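Local coordinates for protein putative short-chain dehydrogenase/reductase (Burkholderia xenovorans, PDB 5JY1) that binds NAD in a Rossmann fold and, as a short-chain dehydrogenase/reductase, probably interconverts carbonyl and hydroxyl groups, perhaps as a 3-oxoacyl-[acyl-carrier-protein] reductase, at residues V101-V106 / L116-T121. Residues are numbered along the deposited sequence; the frame is centred on the assembly and turned at random.
Sequences VPTPNV and LEQTLT. With EDO (1,2-ethanediol), chain G.
Water alone carries the polar link between V101 and the helix residues Q118 and T119. One water donates to V101 O (2.8 Å) and to Q118 OE1 (3.2 Å), with a weak third bond to T119 OG1; a second donates to V101 O at 2.6 Å, reaches T119 OG1 only weakly and also meets O1 of a 1,2-ethanediol. In this Rossmann fold, segment 101-106 belongs to the loop after strand 94-97, while helix 113-141 contributes residues 116-121 from its early turns. V101 itself lines the NAD pocket and touches the cofactor. Q118 suits the helix surface because its long chain can span the gap: CG lies anti to the backbone N (chi1 -178°), and the extended chain carries OE1 to a van der Waals contact 3.5 Å from V101 CG1, the two side chains crossing at roughly a right angle. Valine's apolar branches suit a residue that meets both cofactor and helix. T103 uses its two branches differently: CG2 packs against T119 OG1 at 3.3 Å, whereas T103 OG1, set between the backbone N and the carbonyl carbon (chi1 59°), hydrogen-bonds D163 OD2 at the start of helix 162-182. T119 OG1 bonds the same OD2 and also reaches back to M115 O one turn earlier. The diol, probably from crystallisation, donates from O1 to T103 OG1 over 3.1 Å and accepts a weak bond from T103 N.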
loop_
_atom_site.group_PDB
_atom_site.type_symbol
_atom_site.label_atom_id
_atom_site.label_comp_id
_atom_site.label_asym_id
_atom_site.label_seq_id
_atom_site.Cartn_x
_atom_site.Cartn_y
_atom_site.Cartn_z
ATOM N N VAL A 101 -14.227 -22.214 2.498
ATOM C CA VAL A 101 -14.761 -23.236 1.595
ATOM C C VAL A 101 -14.317 -22.903 0.174
ATOM O O VAL A 101 -14.571 -21.789 -0.306
ATOM C CB VAL A 101 -16.294 -23.328 1.666
ATOM C CG1 VAL A 101 -16.799 -24.326 0.648
ATOM C CG2 VAL A 101 -16.745 -23.726 3.058
ATOM N N PRO A 102 -13.671 -23.825 -0.535
ATOM C CA PRO A 102 -13.200 -23.522 -1.890
ATOM C C PRO A 102 -14.297 -23.593 -2.942
ATOM O O PRO A 102 -15.285 -24.319 -2.809
ATOM C CB PRO A 102 -12.146 -24.607 -2.139
ATOM C CG PRO A 102 -12.620 -25.763 -1.314
ATOM C CD PRO A 102 -13.208 -25.146 -0.068
ATOM N N THR A 103 -14.105 -22.810 -4.001
ATOM C CA THR A 103 -14.844 -22.938 -5.248
ATOM C C THR A 103 -13.904 -23.439 -6.343
ATOM O O THR A 103 -12.678 -23.386 -6.183
ATOM C CB THR A 103 -15.464 -21.596 -5.673
ATOM O OG1 THR A 103 -14.431 -20.609 -5.835
ATOM C CG2 THR A 103 -16.478 -21.121 -4.642
ATOM N N PRO A 104 -14.434 -23.940 -7.462
ATOM C CA PRO A 104 -13.556 -24.438 -8.527
ATOM C C PRO A 104 -12.595 -23.372 -9.040
ATOM O O PRO A 104 -12.954 -22.203 -9.198
ATOM C CB PRO A 104 -14.540 -24.874 -9.616
ATOM C CG PRO A 104 -15.754 -25.263 -8.871
ATOM C CD PRO A 104 -15.847 -24.286 -7.731
ATOM N N ASN A 105 -11.358 -23.796 -9.300
ATOM C CA ASN A 105 -10.315 -22.928 -9.853
ATOM C C ASN A 105 -10.539 -22.815 -11.352
ATOM O O ASN A 105 -10.088 -23.653 -12.132
ATOM C CB ASN A 105 -8.931 -23.491 -9.554
ATOM C CG ASN A 105 -8.682 -23.653 -8.080
ATOM O OD1 ASN A 105 -9.047 -22.785 -7.282
ATOM N ND2 ASN A 105 -8.065 -24.768 -7.702
ATOM N N VAL A 106 -11.259 -21.766 -11.762
ATOM C CA VAL A 106 -11.625 -21.556 -13.158
ATOM C C VAL A 106 -11.392 -20.089 -13.491
ATOM O O VAL A 106 -11.328 -19.232 -12.611
ATOM C CB VAL A 106 -13.096 -21.947 -13.460
ATOM C CG1 VAL A 106 -13.302 -23.450 -13.280
ATOM C CG2 VAL A 106 -14.064 -21.156 -12.581
ATOM N N LEU A 116 -19.586 -16.854 -6.580
ATOM C CA LEU A 116 -19.331 -15.603 -5.866
ATOM C C LEU A 116 -20.230 -15.474 -4.641
ATOM O O LEU A 116 -19.781 -15.058 -3.568
ATOM C CB LEU A 116 -19.524 -14.402 -6.793
ATOM C CG LEU A 116 -19.314 -13.042 -6.119
ATOM C CD1 LEU A 116 -17.885 -12.919 -5.597
ATOM C CD2 LEU A 116 -19.626 -11.883 -7.069
ATOM N N GLU A 117 -21.505 -15.846 -4.775
ATOM C CA GLU A 117 -22.392 -15.800 -3.619
ATOM C C GLU A 117 -21.887 -16.701 -2.495
ATOM O O GLU A 117 -21.879 -16.304 -1.322
ATOM C CB GLU A 117 -23.804 -16.208 -4.042
ATOM C CG GLU A 117 -24.834 -16.117 -2.925
ATOM C CD GLU A 117 -26.245 -16.417 -3.408
ATOM O OE1 GLU A 117 -26.417 -16.731 -4.607
ATOM O OE2 GLU A 117 -27.180 -16.338 -2.584
ATOM N N GLN A 118 -21.460 -17.920 -2.835
ATOM C CA GLN A 118 -20.991 -18.850 -1.815
ATOM C C GLN A 118 -19.734 -18.329 -1.131
ATOM O O GLN A 118 -19.588 -18.443 0.094
ATOM C CB GLN A 118 -20.727 -20.217 -2.442
ATOM C CG GLN A 118 -20.282 -21.278 -1.461
ATOM C CD GLN A 118 -19.830 -22.541 -2.158
ATOM O OE1 GLN A 118 -18.702 -22.997 -1.968
ATOM N NE2 GLN A 118 -20.706 -23.110 -2.980
ATOM N N THR A 119 -18.811 -17.756 -1.909
ATOM C CA THR A 119 -17.579 -17.241 -1.326
ATOM C C THR A 119 -17.839 -15.994 -0.487
ATOM O O THR A 119 -17.260 -15.840 0.592
ATOM C CB THR A 119 -16.557 -16.961 -2.428
ATOM O OG1 THR A 119 -16.223 -18.194 -3.079
ATOM C CG2 THR A 119 -15.303 -16.377 -1.840
ATOM N N LEU A 120 -18.721 -15.103 -0.948
ATOM C CA LEU A 120 -19.104 -13.960 -0.122
ATOM C C LEU A 120 -19.744 -14.416 1.187
ATOM O O LEU A 120 -19.489 -13.830 2.247
ATOM C CB LEU A 120 -20.057 -13.040 -0.894
ATOM C CG LEU A 120 -19.441 -12.195 -2.012
ATOM C CD1 LEU A 120 -20.551 -11.533 -2.802
ATOM C CD2 LEU A 120 -18.471 -11.137 -1.469
ATOM N N THR A 121 -20.553 -15.481 1.145
ATOM C CA THR A 121 -21.196 -15.964 2.367
ATOM C C THR A 121 -20.177 -16.549 3.342
ATOM O O THR A 121 -20.159 -16.183 4.523
ATOM C CB THR A 121 -22.266 -17.007 2.040
ATOM O OG1 THR A 121 -23.258 -16.438 1.172
ATOM C CG2 THR A 121 -22.937 -17.507 3.326
HETATM C C1 EDO G . -11.375 -20.960 -3.563
HETATM O O1 EDO G . -12.505 -20.078 -3.489
HETATM C C2 EDO G . -10.086 -20.145 -3.565
HETATM O O2 EDO G . -9.000 -20.951 -3.086
HETATM O O HOH W 1 -13.894 -19.322 -0.950
HETATM O O HOH W 2 -17.000 -20.585 -0.792
#